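Local coordinates for putative alpha-N-acetylgalactosaminidase (Bacillus halodurans C-125, PDB 3CC1), which probably hydrolyses terminal alpha-linked N-acetylgalactosamine residues from glycoconjugates, as a glycosidase of the alpha-galactosidase family with a barrel domain, at residues Pro13-Trp19 and Trp47-Asp53; Ala35-Ala39 and Ile103-Leu108; Phe170-Ala174 and Cys209-Met213; Met274-Ile280 and Leu315-Glu320. One frame throughout, in Å; residues are numbered along the deposited sequence.

Overall arrangement
Interaction 1 is the core of the set. It pairs the neighbouring parallel strands 14-17 and 49-52 through backbone bonds, with polar side chains meeting at one end. Interaction 4 is also buried and touches it. Strand 315-317 lies on the other side of strand 14-17, and W16 NE1 probably bonds to G319 O. Interactions 2 and 3 lie farther out and are only partly buried. Each joins a helix to the chain at or just after the end of another helix, without a direct hydrogen bond. Interaction 2 rests on strand 49-52 of interaction 1 and is nearly all aliphatic. Interaction 3 adds a Met-aromatic contact and a weak water bridge, and its R211 packs on H104 of interaction 2.

Interaction 1: residues Pro13-Trp19 and Trp47-Asp53; sequences PMGWNSW and WEYIVVD
N17 reaches across to V51 and D53 from the end of strand 14-17. Its CG stands opposite the backbone N (chi1 177°), which carries the amide toward D53. N17 CB lies 4.2 Å from V51 O. N17 CG passes D53 OD2 at 3.5 Å. At the tip, N17 ND2 donates to D53 OD2 over 3.0 Å. OD2 lies close to the amide plane, and ND2 meets it on the anti side, somewhat out of the carboxylate plane. The same ND2 brushes V51 CG1. N17 OD1 turns back to accept from W19 N at 2.9 Å, capping the turn that leads into helix 19-22. A leucine in place of N17 would probably leave D53 OD2 without this donor and W19 N without its cap. These are neighbouring parallel strands of the TIM barrel, joined through helix 28-41 as a beta-alpha-beta unit. Their backbones bond from W16 N to Y49 O and from V51 N to W16 O. M14 O accepts from both E48 N and Y49 N. S18 OG takes D53 N in a nearly straight bond (177°). At the other end, the selenomethionine M14 lays CE over the face of the W47 five-membered ring, 3.3 Å from its centroid, a CH-pi contact. G15 O sits at the W47 ring edge.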
loop_
_atom_site.group_PDB
_atom_site.type_symbol
_atom_site.label_atom_id
_atom_site.label_comp_id
_atom_site.label_asym_id
_atom_site.label_seq_id
_atom_site.Cartn_x
_atom_site.Cartn_y
_atom_site.Cartn_z
ATOM N N PRO A 13 11.034 -30.402 -2.446
ATOM C CA PRO A 13 10.144 -31.569 -2.393
ATOM C C PRO A 13 9.002 -31.493 -3.398
ATOM O O PRO A 13 8.397 -30.440 -3.603
ATOM C CB PRO A 13 9.602 -31.527 -0.945
ATOM C CG PRO A 13 10.661 -30.817 -0.167
ATOM C CD PRO A 13 11.206 -29.776 -1.115
HETATM N N MSE A 14 8.758 -32.631 -4.023
HETATM C CA MSE A 14 7.620 -32.865 -4.884
HETATM C C MSE A 14 6.822 -34.053 -4.360
HETATM O O MSE A 14 7.372 -35.146 -4.099
HETATM C CB MSE A 14 8.095 -33.168 -6.319
HETATM C CG MSE A 14 8.804 -31.995 -7.015
HETATM SE SE MSE A 14 9.485 -32.477 -8.729
HETATM C CE MSE A 14 7.852 -33.161 -9.559
ATOM N N GLY A 15 5.523 -33.835 -4.208
ATOM C CA GLY A 15 4.667 -34.862 -3.674
ATOM C C GLY A 15 3.218 -34.490 -3.621
ATOM O O GLY A 15 2.762 -33.645 -4.366
ATOM N N TRP A 16 2.497 -35.216 -2.770
ATOM C CA TRP A 16 1.073 -35.080 -2.563
ATOM C C TRP A 16 0.869 -34.913 -1.060
ATOM O O TRP A 16 1.544 -35.533 -0.248
ATOM C CB TRP A 16 0.335 -36.330 -3.083
ATOM C CG TRP A 16 -1.126 -36.474 -2.684
ATOM C CD1 TRP A 16 -2.208 -35.974 -3.344
ATOM C CD2 TRP A 16 -1.656 -37.179 -1.536
ATOM N NE1 TRP A 16 -3.361 -36.255 -2.651
ATOM C CE2 TRP A 16 -3.055 -37.031 -1.567
ATOM C CE3 TRP A 16 -1.077 -37.878 -0.466
ATOM C CZ2 TRP A 16 -3.884 -37.604 -0.618
ATOM C CZ3 TRP A 16 -1.923 -38.472 0.480
ATOM C CH2 TRP A 16 -3.295 -38.329 0.390
ATOM N N ASN A 17 -0.060 -34.046 -0.711
ATOM C CA ASN A 17 -0.448 -33.804 0.672
ATOM C C ASN A 17 -1.984 -33.918 0.805
ATOM O O ASN A 17 -2.718 -33.437 -0.038
ATOM C CB ASN A 17 0.106 -32.439 1.100
ATOM C CG ASN A 17 -0.291 -32.029 2.508
ATOM O OD1 ASN A 17 -1.469 -31.848 2.803
ATOM N ND2 ASN A 17 0.694 -31.877 3.381
ATOM N N SER A 18 -2.430 -34.578 1.872
ATOM C CA SER A 18 -3.832 -34.966 2.087
ATOM C C SER A 18 -4.768 -33.797 2.431
ATOM O O SER A 18 -5.973 -33.986 2.422
ATOM C CB SER A 18 -3.936 -35.988 3.219
ATOM O OG SER A 18 -3.562 -35.448 4.470
ATOM N N TRP A 19 -4.224 -32.611 2.698
ATOM C CA TRP A 19 -5.018 -31.522 3.285
ATOM C C TRP A 19 -6.118 -30.943 2.391
ATOM O O TRP A 19 -7.259 -30.800 2.827
ATOM C CB TRP A 19 -4.131 -30.378 3.796
ATOM C CG TRP A 19 -4.956 -29.343 4.473
ATOM C CD1 TRP A 19 -5.377 -28.168 3.932
ATOM C CD2 TRP A 19 -5.482 -29.370 5.813
ATOM N NE1 TRP A 19 -6.136 -27.475 4.836
ATOM C CE2 TRP A 19 -6.215 -28.178 5.996
ATOM C CE3 TRP A 19 -5.411 -30.277 6.868
ATOM C CZ2 TRP A 19 -6.892 -27.884 7.180
ATOM C CZ3 TRP A 19 -6.065 -29.983 8.049
ATOM C CH2 TRP A 19 -6.803 -28.805 8.196
ATOM N N TRP A 47 8.093 -36.822 -8.686
ATOM C CA TRP A 47 7.111 -36.815 -7.600
ATOM C C TRP A 47 7.371 -37.991 -6.678
ATOM O O TRP A 47 7.381 -39.139 -7.107
ATOM C CB TRP A 47 5.669 -36.906 -8.140
ATOM C CG TRP A 47 5.307 -35.776 -9.045
ATOM C CD1 TRP A 47 5.473 -35.729 -10.399
ATOM C CD2 TRP A 47 4.726 -34.522 -8.674
ATOM N NE1 TRP A 47 5.056 -34.521 -10.895
ATOM C CE2 TRP A 47 4.608 -33.749 -9.862
ATOM C CE3 TRP A 47 4.322 -33.959 -7.461
ATOM C CZ2 TRP A 47 4.068 -32.478 -9.875
ATOM C CZ3 TRP A 47 3.803 -32.665 -7.470
ATOM C CH2 TRP A 47 3.676 -31.945 -8.674
ATOM N N GLU A 48 7.557 -37.701 -5.393
ATOM C CA GLU A 48 8.034 -38.724 -4.497
ATOM C C GLU A 48 7.435 -38.815 -3.101
ATOM O O GLU A 48 7.443 -39.883 -2.512
ATOM C CB GLU A 48 9.551 -38.684 -4.467
ATOM C CG GLU A 48 10.152 -37.627 -3.722
ATOM C CD GLU A 48 11.623 -37.944 -3.451
ATOM O OE1 GLU A 48 11.928 -39.157 -3.374
ATOM O OE2 GLU A 48 12.471 -37.004 -3.312
ATOM N N TYR A 49 6.939 -37.706 -2.573
ATOM C CA TYR A 49 6.479 -37.671 -1.202
ATOM C C TYR A 49 4.965 -37.868 -1.116
ATOM O O TYR A 49 4.206 -37.320 -1.907
ATOM C CB TYR A 49 6.845 -36.350 -0.546
ATOM C CG TYR A 49 8.288 -36.221 -0.212
ATOM C CD1 TYR A 49 8.809 -36.854 0.908
ATOM C CD2 TYR A 49 9.158 -35.528 -1.050
ATOM C CE1 TYR A 49 10.163 -36.784 1.202
ATOM C CE2 TYR A 49 10.500 -35.435 -0.759
ATOM C CZ TYR A 49 10.997 -36.058 0.368
ATOM O OH TYR A 49 12.333 -35.965 0.688
ATOM N N ILE A 50 4.562 -38.679 -0.148
ATOM C CA ILE A 50 3.152 -38.919 0.198
ATOM C C ILE A 50 3.021 -38.444 1.646
ATOM O O ILE A 50 3.632 -39.024 2.567
ATOM C CB ILE A 50 2.775 -40.411 0.016
ATOM C CG1 ILE A 50 2.844 -40.814 -1.492
ATOM C CG2 ILE A 50 1.392 -40.741 0.663
ATOM C CD1 ILE A 50 1.718 -40.202 -2.369
ATOM N N VAL A 51 2.272 -37.359 1.838
ATOM C CA VAL A 51 2.310 -36.634 3.128
ATOM C C VAL A 51 0.941 -36.536 3.756
ATOM O O VAL A 51 -0.009 -36.059 3.129
ATOM C CB VAL A 51 2.903 -35.196 2.988
ATOM C CG1 VAL A 51 3.030 -34.486 4.375
ATOM C CG2 VAL A 51 4.270 -35.225 2.250
ATOM N N VAL A 52 0.878 -36.985 5.012
ATOM C CA VAL A 52 -0.337 -36.957 5.792
ATOM C C VAL A 52 -0.292 -35.685 6.622
ATOM O O VAL A 52 0.632 -35.435 7.384
ATOM C CB VAL A 52 -0.498 -38.229 6.690
ATOM C CG1 VAL A 52 -1.658 -38.049 7.687
ATOM C CG2 VAL A 52 -0.693 -39.497 5.851
ATOM N N ASP A 53 -1.274 -34.836 6.422
ATOM C CA ASP A 53 -1.313 -33.586 7.161
ATOM C C ASP A 53 -1.789 -33.793 8.631
ATOM O O ASP A 53 -1.965 -34.927 9.128
ATOM C CB ASP A 53 -2.100 -32.497 6.382
ATOM C CG ASP A 53 -1.468 -31.088 6.541
ATOM O OD1 ASP A 53 -1.561 -30.499 7.621
ATOM O OD2 ASP A 53 -0.801 -30.614 5.618
HETATM O O HOH W 1 11.330 -34.197 -4.172
#

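Interaction 2: residues Ala35-Ala39 and Ile103-Leu108; sequences AEYMA and IHDLGL
A35 and L106 meet at a flat group that is not a ring: the peptide joining A35 to E36. L106 CD1 lies against it, 3.8 Å from A35 C. L108 CD1 comes to the oxygen of the same peptide, 3.2 Å from A35 O, which is close for a methyl. That oxygen already accepts from A39 N within the helix. On the far side of residues 103-108, the H104 ring has L108 O at its edge, in plane, and its NE2 bonds to D179. The rest is aliphatic. L108 has CG opposite its own carbonyl carbon (chi1 -60°), and both its methyls meet helix 28-41. L108 CD1 lies between A35 and M38, and L108 CD2 is 3.9 Å from SE of the selenomethionine M38. L106 also uses both branches. Its CD1 also touches A35 CB and E36 CG, and its CD2 and CB rest on A39 CB, the CB-CB distance from L106 to A39 being 3.9 Å. The contact joins two helices on the outside of the TIM barrel: helix 28-41, and the end of helix 97-105. The latter closes in a Schellman motif, with G107 at positive phi and bonds from L108 N to I103 O and from G107 N to H104 O. This turn puts L106 and L108 on the same side, toward helix 28-41. Small A35 and A39 let the two leucines come near the helix backbone. Beneath them, A35, M38, I103 and L108 all pack on I50 of strand 49-52. K43 bonds to L106 O.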
loop_
_atom_site.group_PDB
_atom_site.type_symbol
_atom_site.label_atom_id
_atom_site.label_comp_id
_atom_site.label_asym_id
_atom_site.label_seq_id
_atom_site.Cartn_x
_atom_site.Cartn_y
_atom_site.Cartn_z
ATOM N N ALA A 35 -0.831 -42.810 -3.396
ATOM C CA ALA A 35 0.542 -43.323 -3.482
ATOM C C ALA A 35 0.679 -44.214 -4.724
ATOM O O ALA A 35 1.656 -44.125 -5.471
ATOM C CB ALA A 35 0.911 -44.073 -2.227
ATOM N N GLU A 36 -0.326 -45.055 -4.938
ATOM C CA GLU A 36 -0.329 -45.953 -6.101
ATOM C C GLU A 36 -0.420 -45.168 -7.387
ATOM O O GLU A 36 0.264 -45.458 -8.350
ATOM C CB GLU A 36 -1.446 -46.992 -6.020
ATOM C CG GLU A 36 -1.133 -48.071 -4.992
ATOM C CD GLU A 36 -2.355 -48.917 -4.576
ATOM O OE1 GLU A 36 -3.456 -48.707 -5.142
ATOM O OE2 GLU A 36 -2.216 -49.768 -3.663
ATOM N N TYR A 37 -1.242 -44.133 -7.396
ATOM C CA TYR A 37 -1.354 -43.309 -8.590
ATOM C C TYR A 37 -0.013 -42.660 -8.855
ATOM O O TYR A 37 0.482 -42.692 -9.963
ATOM C CB TYR A 37 -2.433 -42.259 -8.443
ATOM C CG TYR A 37 -2.657 -41.416 -9.678
ATOM C CD1 TYR A 37 -1.847 -40.324 -9.956
ATOM C CD2 TYR A 37 -3.719 -41.661 -10.518
ATOM C CE1 TYR A 37 -2.054 -39.552 -11.062
ATOM C CE2 TYR A 37 -3.933 -40.888 -11.651
ATOM C CZ TYR A 37 -3.119 -39.837 -11.903
ATOM O OH TYR A 37 -3.357 -39.045 -12.975
HETATM N N MSE A 38 0.580 -42.097 -7.829
HETATM C CA MSE A 38 1.841 -41.402 -7.997
HETATM C C MSE A 38 2.910 -42.355 -8.541
HETATM O O MSE A 38 3.717 -42.000 -9.392
HETATM C CB MSE A 38 2.314 -40.823 -6.690
HETATM C CG MSE A 38 3.621 -40.048 -6.828
HETATM SE SE MSE A 38 4.149 -39.197 -5.143
HETATM C CE MSE A 38 2.754 -37.947 -5.091
ATOM N N ALA A 39 2.882 -43.578 -8.041
ATOM C CA ALA A 39 3.869 -44.566 -8.408
ATOM C C ALA A 39 3.683 -44.900 -9.881
ATOM O O ALA A 39 4.637 -45.114 -10.613
ATOM C CB ALA A 39 3.681 -45.844 -7.560
ATOM N N ILE A 103 4.456 -47.594 1.182
ATOM C CA ILE A 103 4.813 -46.427 0.365
ATOM C C ILE A 103 6.232 -46.633 -0.188
ATOM O O ILE A 103 6.469 -46.389 -1.367
ATOM C CB ILE A 103 4.665 -45.098 1.143
ATOM C CG1 ILE A 103 3.154 -44.784 1.394
ATOM C CG2 ILE A 103 5.317 -43.943 0.374
ATOM C CD1 ILE A 103 2.919 -43.719 2.410
ATOM N N HIS A 104 7.140 -47.097 0.673
ATOM C CA HIS A 104 8.522 -47.371 0.287
ATOM C C HIS A 104 8.585 -48.471 -0.772
ATOM O O HIS A 104 9.394 -48.402 -1.670
ATOM C CB HIS A 104 9.374 -47.771 1.479
ATOM C CG HIS A 104 9.570 -46.672 2.473
ATOM N ND1 HIS A 104 9.804 -46.916 3.807
ATOM C CD2 HIS A 104 9.562 -45.323 2.329
ATOM C CE1 HIS A 104 9.950 -45.760 4.439
ATOM N NE2 HIS A 104 9.802 -44.779 3.567
ATOM N N ASP A 105 7.688 -49.447 -0.667
ATOM C CA ASP A 105 7.620 -50.554 -1.621
ATOM C C ASP A 105 7.181 -50.061 -2.974
ATOM O O ASP A 105 7.462 -50.706 -3.957
ATOM C CB ASP A 105 6.635 -51.633 -1.173
ATOM C CG ASP A 105 7.164 -52.460 0.005
ATOM O OD1 ASP A 105 8.394 -52.450 0.264
ATOM O OD2 ASP A 105 6.333 -53.092 0.674
ATOM N N LEU A 106 6.506 -48.919 -3.020
ATOM C CA LEU A 106 6.153 -48.265 -4.320
ATOM C C LEU A 106 7.297 -47.339 -4.843
ATOM O O LEU A 106 7.173 -46.686 -5.882
ATOM C CB LEU A 106 4.855 -47.460 -4.187
ATOM C CG LEU A 106 3.569 -48.259 -3.957
ATOM C CD1 LEU A 106 2.395 -47.350 -3.472
ATOM C CD2 LEU A 106 3.225 -49.033 -5.226
ATOM N N GLY A 107 8.406 -47.295 -4.110
ATOM C CA GLY A 107 9.521 -46.425 -4.431
ATOM C C GLY A 107 9.281 -44.963 -4.073
ATOM O O GLY A 107 9.875 -44.066 -4.670
ATOM N N LEU A 108 8.389 -44.724 -3.117
ATOM C CA LEU A 108 8.022 -43.372 -2.731
ATOM C C LEU A 108 8.470 -43.123 -1.293
ATOM O O LEU A 108 9.018 -43.993 -0.635
ATOM C CB LEU A 108 6.514 -43.168 -2.904
ATOM C CG LEU A 108 5.872 -43.334 -4.293
ATOM C CD1 LEU A 108 4.367 -43.137 -4.177
ATOM C CD2 LEU A 108 6.473 -42.357 -5.330
#

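Interaction 3: residues Phe170-Ala174 and Cys209-Met213; sequences FELYA and CGRPM
M213 reaches F170 and A174 because its chain runs straight out to SE (chi2 -175°) and bends only at the last bond (chi3 -66°). The bend sets M213 CE against the helix backbone, 3.6 Å from A174 N. SE of this selenomethionine then sits at the edge of the F170 ring, 5.3 Å from the centroid and in the ring plane, a Met-aromatic contact. One face of that ring is met by Y173 CD2 from the same helix. C209 presses its CB on F170 CB at 3.8 Å. C209 SG lies 4.0 Å from A174 CB and takes a weak bond from R211 N. The contact ties helix 162-175 to the loop that leaves helix 196-208 and enters strand 214-216. It belongs to the outer layer of the TIM barrel. G210, at positive phi, is where the chain leaves helical geometry after helix 196-208. R211 CB touches A174 CB, and the extended chain carries R211 CD past A174 O at 3.6 Å. A water lies in the guanidinium plane, 3.0 Å from R211 NH1, and reaches A174 O by a weak bond. R211 NH2 makes a salt bridge to D179, while NE bonds to V178 O.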
loop_
_atom_site.group_PDB
_atom_site.type_symbol
_atom_site.label_atom_id
_atom_site.label_comp_id
_atom_site.label_asym_id
_atom_site.label_seq_id
_atom_site.Cartn_x
_atom_site.Cartn_y
_atom_site.Cartn_z
ATOM N N PHE A 170 11.071 -37.883 17.457
ATOM C CA PHE A 170 11.809 -38.199 16.225
ATOM C C PHE A 170 12.355 -39.633 16.218
ATOM O O PHE A 170 12.427 -40.257 15.166
ATOM C CB PHE A 170 12.845 -37.133 15.908
ATOM C CG PHE A 170 12.198 -35.869 15.387
ATOM C CD1 PHE A 170 11.849 -35.775 14.048
ATOM C CD2 PHE A 170 11.803 -34.859 16.254
ATOM C CE1 PHE A 170 11.189 -34.657 13.563
ATOM C CE2 PHE A 170 11.124 -33.730 15.790
ATOM C CZ PHE A 170 10.814 -33.631 14.439
ATOM N N GLU A 171 12.611 -40.191 17.394
ATOM C CA GLU A 171 12.855 -41.639 17.497
ATOM C C GLU A 171 11.642 -42.436 17.068
ATOM O O GLU A 171 11.753 -43.410 16.323
ATOM C CB GLU A 171 13.244 -42.032 18.916
ATOM C CG GLU A 171 14.656 -41.643 19.287
ATOM C CD GLU A 171 14.920 -41.717 20.812
ATOM O OE1 GLU A 171 14.087 -42.340 21.549
ATOM O OE2 GLU A 171 15.958 -41.136 21.263
ATOM N N LEU A 172 10.468 -42.031 17.532
ATOM C CA LEU A 172 9.228 -42.685 17.131
ATOM C C LEU A 172 9.009 -42.615 15.610
ATOM O O LEU A 172 8.684 -43.614 14.947
ATOM C CB LEU A 172 8.038 -42.081 17.886
ATOM C CG LEU A 172 6.686 -42.759 17.713
ATOM C CD1 LEU A 172 6.747 -44.282 18.066
ATOM C CD2 LEU A 172 5.671 -41.996 18.585
ATOM N N TYR A 173 9.205 -41.434 15.054
ATOM C CA TYR A 173 8.998 -41.221 13.632
ATOM C C TYR A 173 10.026 -42.038 12.829
ATOM O O TYR A 173 9.701 -42.584 11.773
ATOM C CB TYR A 173 9.027 -39.725 13.265
ATOM C CG TYR A 173 8.039 -38.882 14.044
ATOM C CD1 TYR A 173 6.874 -39.441 14.536
ATOM C CD2 TYR A 173 8.285 -37.538 14.302
ATOM C CE1 TYR A 173 5.975 -38.689 15.283
ATOM C CE2 TYR A 173 7.392 -36.768 15.075
ATOM C CZ TYR A 173 6.241 -37.343 15.548
ATOM O OH TYR A 173 5.312 -36.627 16.265
ATOM N N ALA A 174 11.259 -42.121 13.327
ATOM C CA ALA A 174 12.289 -42.944 12.674
ATOM C C ALA A 174 11.875 -44.413 12.693
ATOM O O ALA A 174 12.038 -45.136 11.703
ATOM C CB ALA A 174 13.656 -42.754 13.314
ATOM N N CYS A 209 18.087 -38.694 15.489
ATOM C CA CYS A 209 17.119 -39.800 15.539
ATOM C C CYS A 209 17.567 -41.055 14.785
ATOM O O CYS A 209 16.870 -42.064 14.760
ATOM C CB CYS A 209 15.769 -39.338 15.003
ATOM S SG CYS A 209 15.714 -39.290 13.232
ATOM N N GLY A 210 18.684 -40.963 14.101
ATOM C CA GLY A 210 19.252 -42.124 13.455
ATOM C C GLY A 210 18.659 -42.542 12.125
ATOM O O GLY A 210 18.974 -43.620 11.619
ATOM N N ARG A 211 17.804 -41.713 11.558
ATOM C CA ARG A 211 17.242 -41.996 10.232
ATOM C C ARG A 211 17.253 -40.739 9.375
ATOM O O ARG A 211 16.793 -39.702 9.818
ATOM C CB ARG A 211 15.804 -42.508 10.354
ATOM C CG ARG A 211 15.130 -42.705 9.027
ATOM C CD ARG A 211 13.685 -43.119 9.155
ATOM N NE ARG A 211 13.128 -43.355 7.828
ATOM C CZ ARG A 211 13.297 -44.488 7.140
ATOM N NH1 ARG A 211 13.974 -45.484 7.675
ATOM N NH2 ARG A 211 12.791 -44.646 5.933
ATOM N N PRO A 212 17.763 -40.823 8.142
ATOM C CA PRO A 212 17.698 -39.640 7.282
ATOM C C PRO A 212 16.269 -39.183 7.104
ATOM O O PRO A 212 15.378 -39.976 6.773
ATOM C CB PRO A 212 18.268 -40.130 5.952
ATOM C CG PRO A 212 19.061 -41.347 6.315
ATOM C CD PRO A 212 18.368 -41.973 7.460
HETATM N N MSE A 213 16.074 -37.892 7.307
HETATM C CA MSE A 213 14.751 -37.330 7.430
HETATM C C MSE A 213 14.753 -35.822 7.156
HETATM O O MSE A 213 15.535 -35.077 7.733
HETATM C CB MSE A 213 14.209 -37.643 8.844
HETATM C CG MSE A 213 12.693 -37.670 8.935
HETATM SE SE MSE A 213 11.973 -37.898 10.718
HETATM C CE MSE A 213 12.611 -39.679 11.005
HETATM O O HOH W 2 15.044 -46.185 10.393
#

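Interaction 4: residues Met274-Ile280 and Leu315-Glu320; sequences MLPLGHI and LMFGGE
Residues 274-280 and 315-320 are joined by three backbone bonds of 2.8 to 2.9 Å: L275 N to M316 O, G318 N to L275 O and E320 N to H279 O. The first two make a single bridge between L275 and F317. A water adds a fourth link, from H279 N to E320 O. F317 has CG opposite its backbone N (chi1 -172°), which swings the ring back to L277. There F317 CE2 meets L277 CB at 3.6 Å, and the two side chains cross at about a right angle. With an alanine in place of F317, L277 would probably face a gap, and T328 and L332 of helix 326-332 would lose the ring they pack on. L275 lays CG and CD1 along the M316 backbone. I280 CG2 rests 3.7 Å from G319 CA. That CA also makes CA-H...O contacts to L277 O and H279 O. Strand 315-317 pairs with strand 14-17, so the contact sets residues 274-280 against the barrel wall. The polar tips turn elsewhere: E320 to Y22, N34 and R322, and H279 to D291 and D323, with a triethylene glycol molecule, probably from the crystallisation liquor, near H279. Across the contact, main-chain bonds fix the alignment, apolar side chains fill in, and no charged pair takes part; a CB at G319 would have no room beside L277 O.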
loop_
_atom_site.group_PDB
_atom_site.type_symbol
_atom_site.label_atom_id
_atom_site.label_comp_id
_atom_site.label_asym_id
_atom_site.label_seq_id
_atom_site.Cartn_x
_atom_site.Cartn_y
_atom_site.Cartn_z
HETATM N N MSE A 274 0.320 -25.364 -0.954
HETATM C CA MSE A 274 -0.031 -26.600 -1.628
HETATM C C MSE A 274 -0.825 -26.263 -2.897
HETATM O O MSE A 274 -1.430 -25.187 -2.995
HETATM C CB MSE A 274 -0.752 -27.521 -0.658
HETATM C CG MSE A 274 0.222 -28.094 0.474
HETATM SE SE MSE A 274 -0.860 -28.836 1.808
HETATM C CE MSE A 274 -2.242 -27.540 2.240
ATOM N N LEU A 275 -0.736 -27.136 -3.896
ATOM C CA LEU A 275 -1.414 -26.917 -5.199
ATOM C C LEU A 275 -2.887 -27.351 -5.183
ATOM O O LEU A 275 -3.169 -28.550 -5.165
ATOM C CB LEU A 275 -0.673 -27.647 -6.330
ATOM C CG LEU A 275 0.863 -27.546 -6.276
ATOM C CD1 LEU A 275 1.524 -28.516 -7.318
ATOM C CD2 LEU A 275 1.295 -26.057 -6.450
ATOM N N PRO A 276 -3.840 -26.368 -5.160
ATOM C CA PRO A 276 -5.238 -26.746 -5.161
ATOM C C PRO A 276 -5.707 -26.981 -6.587
ATOM O O PRO A 276 -6.334 -26.126 -7.223
ATOM C CB PRO A 276 -5.933 -25.552 -4.529
ATOM C CG PRO A 276 -5.088 -24.360 -4.901
ATOM C CD PRO A 276 -3.677 -24.897 -5.163
ATOM N N LEU A 277 -5.397 -28.179 -7.045
ATOM C CA LEU A 277 -5.688 -28.613 -8.388
ATOM C C LEU A 277 -6.550 -29.857 -8.380
ATOM O O LEU A 277 -6.584 -30.612 -7.400
ATOM C CB LEU A 277 -4.368 -28.904 -9.117
ATOM C CG LEU A 277 -3.397 -27.759 -9.415
ATOM C CD1 LEU A 277 -2.105 -28.295 -10.009
ATOM C CD2 LEU A 277 -4.027 -26.706 -10.299
ATOM N N GLY A 278 -7.265 -30.061 -9.485
ATOM C CA GLY A 278 -8.107 -31.234 -9.637
ATOM C C GLY A 278 -9.209 -31.266 -8.610
ATOM O O GLY A 278 -9.797 -30.263 -8.303
ATOM N N HIS A 279 -9.485 -32.467 -8.109
ATOM C CA HIS A 279 -10.598 -32.730 -7.185
ATOM C C HIS A 279 -10.180 -32.515 -5.717
ATOM O O HIS A 279 -9.374 -33.256 -5.141
ATOM C CB HIS A 279 -11.140 -34.143 -7.431
ATOM C CG HIS A 279 -12.436 -34.448 -6.722
ATOM N ND1 HIS A 279 -12.897 -35.739 -6.566
ATOM C CD2 HIS A 279 -13.352 -33.648 -6.126
ATOM C CE1 HIS A 279 -14.056 -35.716 -5.919
ATOM N NE2 HIS A 279 -14.352 -34.460 -5.629
ATOM N N ILE A 280 -10.757 -31.474 -5.140
ATOM C CA ILE A 280 -10.411 -30.987 -3.814
ATOM C C ILE A 280 -11.683 -30.749 -3.028
ATOM O O ILE A 280 -12.772 -30.788 -3.588
ATOM C CB ILE A 280 -9.542 -29.668 -3.883
ATOM C CG1 ILE A 280 -10.257 -28.559 -4.653
ATOM C CG2 ILE A 280 -8.176 -29.947 -4.496
ATOM C CD1 ILE A 280 -9.427 -27.258 -4.852
ATOM N N LEU A 315 6.502 -28.452 -4.480
ATOM C CA LEU A 315 5.335 -28.751 -5.292
ATOM C C LEU A 315 4.577 -29.872 -4.604
ATOM O O LEU A 315 4.921 -31.038 -4.764
ATOM C CB LEU A 315 5.756 -29.194 -6.720
ATOM C CG LEU A 315 6.536 -28.156 -7.547
ATOM C CD1 LEU A 315 6.859 -28.677 -9.017
ATOM C CD2 LEU A 315 5.836 -26.781 -7.581
HETATM N N MSE A 316 3.553 -29.515 -3.835
HETATM C CA MSE A 316 2.709 -30.494 -3.153
HETATM C C MSE A 316 1.290 -30.482 -3.704
HETATM O O MSE A 316 0.510 -29.598 -3.366
HETATM C CB MSE A 316 2.670 -30.217 -1.655
HETATM C CG MSE A 316 3.987 -30.475 -0.983
HETATM SE SE MSE A 316 4.398 -32.402 -0.771
HETATM C CE MSE A 316 6.027 -32.007 -1.243
ATOM N N PHE A 317 0.936 -31.475 -4.478
ATOM C CA PHE A 317 -0.365 -31.578 -5.064
ATOM C C PHE A 317 -1.413 -31.892 -4.025
ATOM O O PHE A 317 -1.260 -32.809 -3.295
ATOM C CB PHE A 317 -0.354 -32.666 -6.117
ATOM C CG PHE A 317 -1.586 -32.747 -6.938
ATOM C CD1 PHE A 317 -2.619 -33.530 -6.577
ATOM C CD2 PHE A 317 -1.692 -32.069 -8.116
ATOM C CE1 PHE A 317 -3.720 -33.618 -7.341
ATOM C CE2 PHE A 317 -2.790 -32.169 -8.891
ATOM C CZ PHE A 317 -3.811 -32.931 -8.500
ATOM N N GLY A 318 -2.495 -31.146 -4.020
ATOM C CA GLY A 318 -3.485 -31.250 -2.959
ATOM C C GLY A 318 -4.808 -31.885 -3.327
ATOM O O GLY A 318 -5.689 -32.087 -2.470
ATOM N N GLY A 319 -4.940 -32.226 -4.597
ATOM C CA GLY A 319 -6.094 -32.958 -5.095
ATOM C C GLY A 319 -6.018 -34.462 -4.873
ATOM O O GLY A 319 -4.974 -35.030 -4.527
ATOM N N GLU A 320 -7.179 -35.080 -5.032
ATOM C CA GLU A 320 -7.317 -36.519 -5.080
ATOM C C GLU A 320 -6.850 -36.959 -6.463
ATOM O O GLU A 320 -7.602 -36.891 -7.429
ATOM C CB GLU A 320 -8.769 -36.947 -4.821
ATOM C CG GLU A 320 -9.087 -38.444 -5.109
ATOM C CD GLU A 320 -8.078 -39.432 -4.496
ATOM O OE1 GLU A 320 -8.061 -39.612 -3.254
ATOM O OE2 GLU A 320 -7.329 -40.050 -5.286
HETATM O O HOH W 3 -7.633 -34.641 -8.936
#